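Local coordinates for protein beta-mannosidase (Trichoderma harzianum, PDB 4CVU) that hydrolyses beta-mannosidic bonds as a fungal glycoside hydrolase of family 2, probably releasing beta-D-mannose from the ends of mannose-containing sugars, at residues A[232-238]-A[250-256]; A[240-244]-A[522-526]; A[322-328]-A[342-348]. All blocks are in the same frame, centred on the assembly; numbering follows the deposited sequence.

How the contacts relate
Contacts 1 and 3 sit at the two ends of the strand order of one antiparallel sheet, whose outermost strands are 227-237 and 340-346. Their centres are about 12 Å apart because the sheet folds over on itself as a beta-sandwich: I235 CD1 packs on V346 CG2, V254 CG1 on I326 CD1, and the F348 ring on I235 and W252. Contact 1 closes before contact 3 opens, and contact 3 is nested within the long loop closed by contact 2, about 9 Å away at the nearest atoms. Contact 2 is centred about 14 Å from contact 1; by holding the loop after strand 227-237 against helix 506-528, it joins the sandwich to what is, as in other family 2 enzymes, the beta/alpha-barrel domain.

Contact 1 (A[232-238]-A[250-256]); sequences DIDIFRK and APWVVNA. With NAG (2-acetamido-2-deoxy-beta-D-glucopyranose), chain E.
R237 lies across one face of the W252 indole: CD stands 4.0 Å from the centroid of the six-membered ring and 4° off its normal, a CH-pi contact. The R237 guanidinium is inclined 33° to the indole, with R237 NE 3.3 Å from W252 CZ2. Beyond the ring, R237 NH1 donates in its own guanidinium plane to A250 O at 2.7 Å. A leucine here would probably leave A250 O without that donor and remove the guanidinium from that face of the indole. I235 meets W252 at about a right angle, I235 CG2 being 3.6 Å from W252 CE3, and runs alongside V254. F236 and V253 flank the opposite side of the sheet; with CG held between backbone N and carbonyl carbon (chi1 53°), the F236 ring receives V253 CB over one face, 4.0 Å from the centroid. Its edge meets N255 CB. D234 and N255 follow on this side; N255 ND2 is covalently bonded to NAG C1, and a water bridges it to D234 OD2, which H530 N also binds. Paired N-H...O bonds link F236 with V253 and D234 with N255, the ladder of an antiparallel edge pair in the immunoglobulin-like sandwich of family 2 hydrolases, here carrying an N-glycan.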
loop_
_atom_site.group_PDB
_atom_site.type_symbol
_atom_site.label_atom_id
_atom_site.label_comp_id
_atom_site.label_asym_id
_atom_site.label_seq_id
_atom_site.Cartn_x
_atom_site.Cartn_y
_atom_site.Cartn_z
ATOM N N ASP A 232 9.072 -32.295 -33.885
ATOM C CA ASP A 232 9.338 -31.261 -34.888
ATOM C C ASP A 232 8.491 -31.583 -36.106
ATOM O O ASP A 232 8.701 -32.632 -36.750
ATOM C CB ASP A 232 10.831 -31.232 -35.228
ATOM C CG ASP A 232 11.206 -30.108 -36.227
ATOM O OD1 ASP A 232 10.326 -29.606 -36.981
ATOM O OD2 ASP A 232 12.425 -29.763 -36.279
ATOM N N ILE A 233 7.524 -30.710 -36.405
ATOM C CA ILE A 233 6.753 -30.762 -37.656
ATOM C C ILE A 233 7.209 -29.587 -38.494
ATOM O O ILE A 233 7.215 -28.411 -37.998
ATOM C CB ILE A 233 5.241 -30.641 -37.444
ATOM C CG1 ILE A 233 4.710 -31.681 -36.425
ATOM C CG2 ILE A 233 4.511 -30.789 -38.766
ATOM C CD1 ILE A 233 4.910 -33.124 -36.829
ATOM N N ASP A 234 7.632 -29.879 -39.713
ATOM C CA ASP A 234 8.136 -28.854 -40.633
ATOM C C ASP A 234 7.314 -28.976 -41.910
ATOM O O ASP A 234 7.435 -29.969 -42.642
ATOM C CB ASP A 234 9.624 -29.055 -40.913
ATOM C CG ASP A 234 10.291 -27.827 -41.532
ATOM O OD1 ASP A 234 9.731 -26.688 -41.499
ATOM O OD2 ASP A 234 11.400 -27.996 -42.052
ATOM N N ILE A 235 6.417 -28.018 -42.110
ATOM C CA ILE A 235 5.622 -27.947 -43.312
ATOM C C ILE A 235 6.187 -26.829 -44.171
ATOM O O ILE A 235 6.222 -25.661 -43.752
ATOM C CB ILE A 235 4.155 -27.694 -43.012
ATOM C CG1 ILE A 235 3.607 -28.839 -42.152
ATOM C CG2 ILE A 235 3.397 -27.616 -44.310
ATOM C CD1 ILE A 235 2.190 -28.637 -41.696
ATOM N N PHE A 236 6.675 -27.202 -45.343
ATOM C CA PHE A 236 7.326 -26.264 -46.258
ATOM C C PHE A 236 6.964 -26.606 -47.709
ATOM O O PHE A 236 6.366 -27.647 -47.971
ATOM C CB PHE A 236 8.845 -26.277 -46.065
ATOM C CG PHE A 236 9.464 -27.639 -46.147
ATOM C CD1 PHE A 236 9.383 -28.532 -45.076
ATOM C CD2 PHE A 236 10.126 -28.038 -47.297
ATOM C CE1 PHE A 236 9.947 -29.776 -45.155
ATOM C CE2 PHE A 236 10.688 -29.295 -47.389
ATOM C CZ PHE A 236 10.589 -30.169 -46.318
ATOM N N ARG A 237 7.304 -25.706 -48.629
ATOM C CA ARG A 237 7.118 -25.966 -50.049
ATOM C C ARG A 237 8.290 -26.802 -50.519
ATOM O O ARG A 237 9.432 -26.630 -50.066
ATOM C CB ARG A 237 7.053 -24.653 -50.845
ATOM C CG ARG A 237 5.836 -23.765 -50.556
ATOM C CD ARG A 237 4.603 -24.235 -51.299
ATOM N NE ARG A 237 3.431 -23.395 -51.070
ATOM C CZ ARG A 237 2.274 -23.501 -51.730
ATOM N NH1 ARG A 237 2.122 -24.410 -52.691
ATOM N NH2 ARG A 237 1.258 -22.691 -51.447
ATOM N N LYS A 238 8.025 -27.701 -51.450
ATOM C CA LYS A 238 9.081 -28.548 -51.941
ATOM C C LYS A 238 10.195 -27.681 -52.558
ATOM O O LYS A 238 9.934 -26.733 -53.293
ATOM C CB LYS A 238 8.527 -29.545 -52.950
ATOM C CG LYS A 238 9.466 -30.700 -53.208
ATOM C CD LYS A 238 8.731 -31.957 -53.653
ATOM C CE LYS A 238 9.724 -33.096 -53.870
ATOM N NZ LYS A 238 10.567 -33.305 -52.641
ATOM N N ALA A 250 4.421 -25.074 -55.833
ATOM C CA ALA A 250 4.966 -26.383 -55.552
ATOM C C ALA A 250 4.177 -27.147 -54.503
ATOM O O ALA A 250 3.435 -26.553 -53.731
ATOM C CB ALA A 250 6.422 -26.256 -55.122
ATOM N N PRO A 251 4.327 -28.479 -54.483
ATOM C CA PRO A 251 3.639 -29.273 -53.452
ATOM C C PRO A 251 4.157 -29.043 -52.018
ATOM O O PRO A 251 5.305 -28.636 -51.819
ATOM C CB PRO A 251 3.876 -30.732 -53.893
ATOM C CG PRO A 251 5.003 -30.686 -54.867
ATOM C CD PRO A 251 5.012 -29.320 -55.481
ATOM N N TRP A 252 3.301 -29.313 -51.042
ATOM C CA TRP A 252 3.688 -29.199 -49.627
ATOM C C TRP A 252 4.419 -30.463 -49.200
ATOM O O TRP A 252 4.034 -31.552 -49.598
ATOM C CB TRP A 252 2.455 -28.988 -48.746
ATOM C CG TRP A 252 1.851 -27.639 -48.886
ATOM C CD1 TRP A 252 0.708 -27.313 -49.556
ATOM C CD2 TRP A 252 2.355 -26.423 -48.335
ATOM N NE1 TRP A 252 0.467 -25.957 -49.455
ATOM C CE2 TRP A 252 1.472 -25.390 -48.720
ATOM C CE3 TRP A 252 3.475 -26.102 -47.559
ATOM C CZ2 TRP A 252 1.672 -24.062 -48.345
ATOM C CZ3 TRP A 252 3.670 -24.781 -47.194
ATOM C CH2 TRP A 252 2.781 -23.778 -47.586
ATOM N N VAL A 253 5.496 -30.322 -48.434
ATOM C CA VAL A 253 6.113 -31.462 -47.783
ATOM C C VAL A 253 5.845 -31.311 -46.296
ATOM O O VAL A 253 6.099 -30.237 -45.726
ATOM C CB VAL A 253 7.627 -31.543 -48.021
ATOM C CG1 VAL A 253 8.208 -32.784 -47.339
ATOM C CG2 VAL A 253 7.949 -31.557 -49.508
ATOM N N VAL A 254 5.274 -32.349 -45.695
ATOM C CA VAL A 254 5.087 -32.447 -44.260
ATOM C C VAL A 254 6.129 -33.406 -43.697
ATOM O O VAL A 254 6.101 -34.583 -43.995
ATOM C CB VAL A 254 3.693 -32.976 -43.927
ATOM C CG1 VAL A 254 3.498 -33.109 -42.415
ATOM C CG2 VAL A 254 2.623 -32.072 -44.540
ATOM N N ASN A 255 7.064 -32.889 -42.904
ATOM C CA ASN A 255 8.100 -33.684 -42.286
ATOM C C ASN A 255 7.857 -33.796 -40.784
ATOM O O ASN A 255 7.616 -32.796 -40.133
ATOM C CB ASN A 255 9.455 -33.029 -42.549
ATOM C CG ASN A 255 10.629 -33.927 -42.203
ATOM O OD1 ASN A 255 10.503 -35.148 -42.101
ATOM N ND2 ASN A 255 11.790 -33.307 -42.027
ATOM N N ALA A 256 7.921 -35.002 -40.243
ATOM C CA ALA A 256 7.607 -35.236 -38.853
ATOM C C ALA A 256 8.736 -35.995 -38.210
ATOM O O ALA A 256 9.021 -37.097 -38.598
ATOM C CB ALA A 256 6.318 -36.020 -38.722
HETATM C C1 NAG E . 13.035 -33.950 -41.662
HETATM C C2 NAG E . 14.091 -33.941 -42.765
HETATM C C3 NAG E . 15.350 -34.620 -42.268
HETATM C C4 NAG E . 15.853 -33.922 -40.990
HETATM C C5 NAG E . 14.712 -33.847 -39.976
HETATM C C6 NAG E . 15.007 -33.033 -38.719
HETATM C C7 NAG E . 13.231 -33.955 -45.058
HETATM C C8 NAG E . 12.661 -34.776 -46.180
HETATM N N2 NAG E . 13.541 -34.603 -43.944
HETATM O O3 NAG E . 16.315 -34.535 -43.288
HETATM O O4 NAG E . 16.920 -34.655 -40.422
HETATM O O5 NAG E . 13.569 -33.270 -40.552
HETATM O O6 NAG E . 13.926 -33.236 -37.823
HETATM O O7 NAG E . 13.391 -32.748 -45.214
HETATM O O HOH W 1 12.639 -30.416 -41.724
#

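Contact 2 (A[240-244]-A[522-526]); sequences QFNNF and FNVLA. With MAN (alpha-D-mannopyranose), chain B.
F522 meets the loop with its ring: F522 CZ comes to 3.9 Å from F241 CZ, the two side chains approaching from opposite directions. Each has CG anti to its backbone N (chi1 -177° in both), which carries the rings out from helix and loop into this apolar meeting. N242 CB comes to the edge of the F522 ring, near its plane and 4.2 Å from F522 CE1. N523, the next residue, turns from the loop to the glycan: N523 OD1 accepts a hydrogen bond from O4 of the mannose at 2.8 Å, while ND2 is hydrogen-bonded to T519 O one helical turn back. L525 returns to the interface, with CG 4.3 Å from N242 ND2. That amide nitrogen has its polar partners elsewhere, in the carbonyls of S529 and I532, and N242 thereby fastens the loop to the chain just beyond the helix. A526 puts its CB 4.2 Å from N242 OD1. N242 OD1 also lies over one face of the F241 ring, toward its rim, and is 2.9 Å from a water that also contacts A526 O, although other acceptors compete for the water's protons. On the loop side, F241 to F244 form a type II turn; N243 has the positive phi (78°) expected at its third position, and the closing bond from F244 N to F241 O is weak. The segments bury 193 Å² between them. F241, N243 and F522 all pack on I546 of strand 545-546, while V524 and L525 lean on helix 458-475. In sequence helix 506-528, with helix 490-501 before it, connects parallel strands 481-485 and 534-535, consistent with a beta/alpha barrel, and the loop lies against its C-terminal part.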
loop_
_atom_site.group_PDB
_atom_site.type_symbol
_atom_site.label_atom_id
_atom_site.label_comp_id
_atom_site.label_asym_id
_atom_site.label_seq_id
_atom_site.Cartn_x
_atom_site.Cartn_y
_atom_site.Cartn_z
ATOM N N GLN A 240 12.135 -25.718 -50.803
ATOM C CA GLN A 240 12.300 -24.497 -49.985
ATOM C C GLN A 240 13.535 -24.581 -49.111
ATOM O O GLN A 240 13.792 -25.601 -48.471
ATOM C CB GLN A 240 11.050 -24.234 -49.118
ATOM C CG GLN A 240 11.129 -23.014 -48.184
ATOM C CD GLN A 240 9.812 -22.716 -47.473
ATOM O OE1 GLN A 240 8.804 -23.422 -47.622
ATOM N NE2 GLN A 240 9.809 -21.617 -46.690
ATOM N N PHE A 241 14.261 -23.483 -49.032
ATOM C CA PHE A 241 15.332 -23.335 -48.070
ATOM C C PHE A 241 15.198 -22.063 -47.215
ATOM O O PHE A 241 14.538 -21.122 -47.607
ATOM C CB PHE A 241 16.677 -23.334 -48.787
ATOM C CG PHE A 241 17.850 -23.245 -47.852
ATOM C CD1 PHE A 241 18.186 -24.314 -47.043
ATOM C CD2 PHE A 241 18.561 -22.075 -47.728
ATOM C CE1 PHE A 241 19.256 -24.225 -46.177
ATOM C CE2 PHE A 241 19.616 -21.983 -46.854
ATOM C CZ PHE A 241 19.969 -23.062 -46.087
ATOM N N ASN A 242 15.845 -22.033 -46.071
ATOM C CA ASN A 242 15.784 -20.879 -45.200
ATOM C C ASN A 242 16.273 -19.609 -45.871
ATOM O O ASN A 242 17.286 -19.610 -46.530
ATOM C CB ASN A 242 16.607 -21.156 -43.948
ATOM C CG ASN A 242 16.358 -22.540 -43.382
ATOM O OD1 ASN A 242 16.759 -23.543 -43.949
ATOM N ND2 ASN A 242 15.713 -22.592 -42.267
ATOM N N ASN A 243 15.537 -18.524 -45.683
ATOM C CA ASN A 243 15.958 -17.202 -46.128
ATOM C C ASN A 243 15.792 -16.925 -47.636
ATOM O O ASN A 243 16.165 -15.889 -48.120
ATOM C CB ASN A 243 17.393 -16.913 -45.664
ATOM C CG ASN A 243 17.490 -16.672 -44.162
ATOM O OD1 ASN A 243 17.504 -15.539 -43.742
ATOM N ND2 ASN A 243 17.513 -17.705 -43.373
ATOM N N PHE A 244 15.199 -17.858 -48.373
ATOM C CA PHE A 244 14.952 -17.699 -49.810
ATOM C C PHE A 244 13.453 -17.892 -50.107
ATOM O O PHE A 244 12.780 -18.747 -49.490
ATOM C CB PHE A 244 15.791 -18.702 -50.621
ATOM C CG PHE A 244 17.265 -18.419 -50.592
ATOM C CD1 PHE A 244 18.051 -18.932 -49.600
ATOM C CD2 PHE A 244 17.856 -17.623 -51.554
ATOM C CE1 PHE A 244 19.414 -18.677 -49.547
ATOM C CE2 PHE A 244 19.213 -17.348 -51.512
ATOM C CZ PHE A 244 19.995 -17.863 -50.503
ATOM N N PHE A 522 23.057 -21.329 -36.949
ATOM C CA PHE A 522 22.348 -21.442 -38.244
ATOM C C PHE A 522 22.308 -22.888 -38.731
ATOM O O PHE A 522 21.315 -23.324 -39.303
ATOM C CB PHE A 522 22.957 -20.563 -39.347
ATOM C CG PHE A 522 22.201 -20.617 -40.662
ATOM C CD1 PHE A 522 20.845 -20.333 -40.703
ATOM C CD2 PHE A 522 22.850 -20.937 -41.855
ATOM C CE1 PHE A 522 20.129 -20.351 -41.895
ATOM C CE2 PHE A 522 22.148 -20.967 -43.057
ATOM C CZ PHE A 522 20.782 -20.682 -43.078
ATOM N N ASN A 523 23.412 -23.621 -38.545
ATOM C CA ASN A 523 23.413 -25.057 -38.879
ATOM C C ASN A 523 22.401 -25.833 -38.081
ATOM O O ASN A 523 21.689 -26.620 -38.635
ATOM C CB ASN A 523 24.799 -25.694 -38.741
ATOM C CG ASN A 523 25.536 -25.667 -40.044
ATOM O OD1 ASN A 523 25.131 -26.361 -40.977
ATOM N ND2 ASN A 523 26.585 -24.846 -40.149
ATOM N N VAL A 524 22.302 -25.557 -36.783
ATOM C CA VAL A 524 21.292 -26.236 -35.939
ATOM C C VAL A 524 19.859 -25.943 -36.400
ATOM O O VAL A 524 19.029 -26.858 -36.509
ATOM C CB VAL A 524 21.427 -25.874 -34.456
ATOM C CG1 VAL A 524 20.247 -26.411 -33.650
ATOM C CG2 VAL A 524 22.711 -26.428 -33.874
ATOM N N LEU A 525 19.545 -24.690 -36.698
ATOM C CA LEU A 525 18.200 -24.352 -37.205
ATOM C C LEU A 525 17.907 -25.022 -38.561
ATOM O O LEU A 525 16.811 -25.578 -38.773
ATOM C CB LEU A 525 18.041 -22.851 -37.385
ATOM C CG LEU A 525 16.750 -22.395 -38.076
ATOM C CD1 LEU A 525 15.516 -22.903 -37.345
ATOM C CD2 LEU A 525 16.718 -20.880 -38.139
ATOM N N ALA A 526 18.860 -24.875 -39.481
ATOM C CA ALA A 526 18.740 -25.477 -40.806
ATOM C C ALA A 526 18.598 -27.015 -40.763
ATOM O O ALA A 526 17.856 -27.593 -41.564
ATOM C CB ALA A 526 19.902 -25.075 -41.711
HETATM C C1 MAN B . 27.175 -30.988 -41.116
HETATM C C2 MAN B . 28.300 -29.970 -41.210
HETATM C C3 MAN B . 27.751 -28.561 -41.508
HETATM C C4 MAN B . 26.950 -28.643 -42.811
HETATM C C5 MAN B . 25.831 -29.670 -42.612
HETATM C C6 MAN B . 24.958 -29.860 -43.838
HETATM O O2 MAN B . 29.123 -30.421 -42.308
HETATM O O3 MAN B . 28.818 -27.622 -41.674
HETATM O O4 MAN B . 26.500 -27.330 -43.207
HETATM O O5 MAN B . 26.378 -30.958 -42.305
HETATM O O6 MAN B . 23.975 -30.871 -43.568
HETATM O O HOH W 2 17.045 -26.426 -43.976
#

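Contact 3 (A[322-328]-A[342-348]); sequences QLYNITV and SQRRVGF
Y324 and V346 bond to each other twice through the backbone, Y324 N to V346 O and V346 N to Y324 O, each at 2.8 Å. The same reciprocal pairing joins I326 with R344 and V328 with S342; the bond from I326 N to R344 O is nearly straight, at 174°. On the other backbone edge of segment 322-328, N325 and T327 bond to strand 268-276 and L323 to A277 just after it. The two segments thus form a beta hairpin of the immunoglobulin-like sandwich, with 340-346 as an outermost strand. There R345 O accepts from H477 ND1, a histidine that binds a cadmium ion in this crystal. Past the regular pairing, a water accepts from F348 N at 2.8 Å and donates to Q322 O at 2.9 Å.

Several side-chain polar groups find partners elsewhere in the chain. R345 NH2 is hydrogen-bonded to E438 OE1, and L323 CD1 lies over one face of the guanidinium, 3.6 Å from R345 NE; S342 OG is hydrogen-bonded to T231 OG1 and Y324 OH to K311 N. R344 turns NH1 back to Q343 O at 3.1 Å, approaching from above the carbonyl plane. On the buried face, I326 CG2 meets V346 CG1 at 3.6 Å, and Y324 CD2 abuts the edge of the F348 ring, the two ring planes being 82° apart.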
loop_
_atom_site.group_PDB
_atom_site.type_symbol
_atom_site.label_atom_id
_atom_site.label_comp_id
_atom_site.label_asym_id
_atom_site.label_seq_id
_atom_site.Cartn_x
_atom_site.Cartn_y
_atom_site.Cartn_z
ATOM N N GLN A 322 -6.529 -20.566 -40.966
ATOM C CA GLN A 322 -6.752 -21.992 -41.174
ATOM C C GLN A 322 -5.685 -22.825 -40.481
ATOM O O GLN A 322 -4.498 -22.679 -40.753
ATOM C CB GLN A 322 -6.738 -22.313 -42.668
ATOM C CG GLN A 322 -7.101 -23.757 -42.994
ATOM C CD GLN A 322 -8.573 -24.057 -42.738
ATOM O OE1 GLN A 322 -9.453 -23.401 -43.298
ATOM N NE2 GLN A 322 -8.843 -25.061 -41.896
ATOM N N LEU A 323 -6.124 -23.712 -39.609
ATOM C CA LEU A 323 -5.215 -24.615 -38.923
ATOM C C LEU A 323 -5.712 -26.043 -39.107
ATOM O O LEU A 323 -6.884 -26.248 -39.385
ATOM C CB LEU A 323 -5.116 -24.275 -37.420
ATOM C CG LEU A 323 -4.515 -22.893 -37.170
ATOM C CD1 LEU A 323 -4.658 -22.544 -35.706
ATOM C CD2 LEU A 323 -3.048 -22.822 -37.620
ATOM N N TYR A 324 -4.811 -27.003 -38.890
ATOM C CA TYR A 324 -5.139 -28.406 -38.980
ATOM C C TYR A 324 -4.506 -29.167 -37.828
ATOM O O TYR A 324 -3.420 -28.818 -37.398
ATOM C CB TYR A 324 -4.611 -28.986 -40.313
ATOM C CG TYR A 324 -5.265 -28.449 -41.571
ATOM C CD1 TYR A 324 -6.447 -29.004 -42.052
ATOM C CD2 TYR A 324 -4.668 -27.440 -42.326
ATOM C CE1 TYR A 324 -7.046 -28.539 -43.215
ATOM C CE2 TYR A 324 -5.253 -26.966 -43.479
ATOM C CZ TYR A 324 -6.442 -27.526 -43.931
ATOM O OH TYR A 324 -7.027 -27.058 -45.072
ATOM N N ASN A 325 -5.173 -30.213 -37.354
ATOM C CA ASN A 325 -4.553 -31.164 -36.443
ATOM C C ASN A 325 -3.865 -32.298 -37.225
ATOM O O ASN A 325 -4.455 -32.879 -38.125
ATOM C CB ASN A 325 -5.576 -31.721 -35.450
ATOM C CG ASN A 325 -6.060 -30.659 -34.442
ATOM O OD1 ASN A 325 -5.443 -29.597 -34.294
ATOM N ND2 ASN A 325 -7.147 -30.955 -33.727
ATOM N N ILE A 326 -2.616 -32.581 -36.879
ATOM C CA ILE A 326 -1.859 -33.666 -37.450
ATOM C C ILE A 326 -1.509 -34.592 -36.310
ATOM O O ILE A 326 -0.796 -34.194 -35.378
ATOM C CB ILE A 326 -0.599 -33.196 -38.228
ATOM C CG1 ILE A 326 0.237 -34.397 -38.707
ATOM C CG2 ILE A 326 0.288 -32.286 -37.409
ATOM C CD1 ILE A 326 1.317 -34.045 -39.719
ATOM N N THR A 327 -2.046 -35.814 -36.375
ATOM C CA THR A 327 -1.704 -36.874 -35.439
ATOM C C THR A 327 -0.763 -37.849 -36.152
ATOM O O THR A 327 -1.071 -38.335 -37.254
ATOM C CB THR A 327 -2.965 -37.604 -34.930
ATOM O OG1 THR A 327 -3.853 -36.660 -34.320
ATOM C CG2 THR A 327 -2.617 -38.675 -33.912
ATOM N N VAL A 328 0.382 -38.119 -35.526
ATOM C CA VAL A 328 1.427 -38.974 -36.097
ATOM C C VAL A 328 1.574 -40.216 -35.242
ATOM O O VAL A 328 1.857 -40.103 -34.061
ATOM C CB VAL A 328 2.794 -38.257 -36.122
ATOM C CG1 VAL A 328 3.868 -39.167 -36.701
ATOM C CG2 VAL A 328 2.727 -36.962 -36.911
ATOM N N SER A 342 1.735 -38.825 -31.433
ATOM C CA SER A 342 1.996 -37.404 -31.124
ATOM C C SER A 342 1.041 -36.558 -31.936
ATOM O O SER A 342 0.805 -36.850 -33.104
ATOM C CB SER A 342 3.430 -37.030 -31.489
ATOM O OG SER A 342 3.722 -35.707 -31.097
ATOM N N GLN A 343 0.490 -35.518 -31.322
ATOM C CA GLN A 343 -0.434 -34.624 -31.994
ATOM C C GLN A 343 -0.004 -33.172 -31.823
ATOM O O GLN A 343 0.331 -32.756 -30.735
ATOM C CB GLN A 343 -1.828 -34.823 -31.431
ATOM C CG GLN A 343 -2.887 -34.001 -32.130
ATOM C CD GLN A 343 -4.276 -34.313 -31.609
ATOM O OE1 GLN A 343 -4.572 -35.457 -31.232
ATOM N NE2 GLN A 343 -5.138 -33.306 -31.584
ATOM N N ARG A 344 0.003 -32.431 -32.920
ATOM C CA ARG A 344 0.232 -31.006 -32.925
ATOM C C ARG A 344 -0.825 -30.292 -33.770
ATOM O O ARG A 344 -1.455 -30.897 -34.639
ATOM C CB ARG A 344 1.636 -30.722 -33.479
ATOM C CG ARG A 344 2.787 -31.197 -32.585
ATOM C CD ARG A 344 2.763 -30.564 -31.206
ATOM N NE ARG A 344 3.947 -30.867 -30.410
ATOM C CZ ARG A 344 4.073 -31.893 -29.574
ATOM N NH1 ARG A 344 3.105 -32.758 -29.400
ATOM N NH2 ARG A 344 5.191 -32.048 -28.893
ATOM N N ARG A 345 -1.005 -28.998 -33.536
ATOM C CA ARG A 345 -1.838 -28.177 -34.415
ATOM C C ARG A 345 -0.930 -27.344 -35.323
ATOM O O ARG A 345 -0.003 -26.691 -34.863
ATOM C CB ARG A 345 -2.805 -27.306 -33.613
ATOM C CG ARG A 345 -3.763 -26.522 -34.503
ATOM C CD ARG A 345 -4.879 -25.820 -33.742
ATOM N NE ARG A 345 -4.373 -24.733 -32.915
ATOM C CZ ARG A 345 -5.108 -23.900 -32.185
ATOM N NH1 ARG A 345 -6.427 -23.991 -32.176
ATOM N NH2 ARG A 345 -4.504 -22.944 -31.479
ATOM N N VAL A 346 -1.187 -27.393 -36.618
ATOM C CA VAL A 346 -0.289 -26.802 -37.616
ATOM C C VAL A 346 -1.008 -25.929 -38.647
ATOM O O VAL A 346 -2.214 -25.944 -38.747
ATOM C CB VAL A 346 0.508 -27.921 -38.355
ATOM C CG1 VAL A 346 1.252 -28.783 -37.349
ATOM C CG2 VAL A 346 -0.405 -28.803 -39.208
ATOM N N GLY A 347 -0.233 -25.195 -39.439
ATOM C CA GLY A 347 -0.759 -24.419 -40.560
ATOM C C GLY A 347 0.078 -24.618 -41.813
ATOM O O GLY A 347 1.278 -24.943 -41.735
ATOM N N PHE A 348 -0.561 -24.444 -42.962
ATOM C CA PHE A 348 0.107 -24.454 -44.241
ATOM C C PHE A 348 0.299 -23.030 -44.681
ATOM O O PHE A 348 -0.653 -22.362 -45.063
ATOM C CB PHE A 348 -0.709 -25.242 -45.283
ATOM C CG PHE A 348 -0.716 -26.710 -45.039
ATOM C CD1 PHE A 348 -1.622 -27.274 -44.157
ATOM C CD2 PHE A 348 0.195 -27.542 -45.693
ATOM C CE1 PHE A 348 -1.622 -28.648 -43.936
ATOM C CE2 PHE A 348 0.208 -28.900 -45.470
ATOM C CZ PHE A 348 -0.702 -29.455 -44.592
HETATM O O HOH W 3 -3.300 -23.863 -43.126
#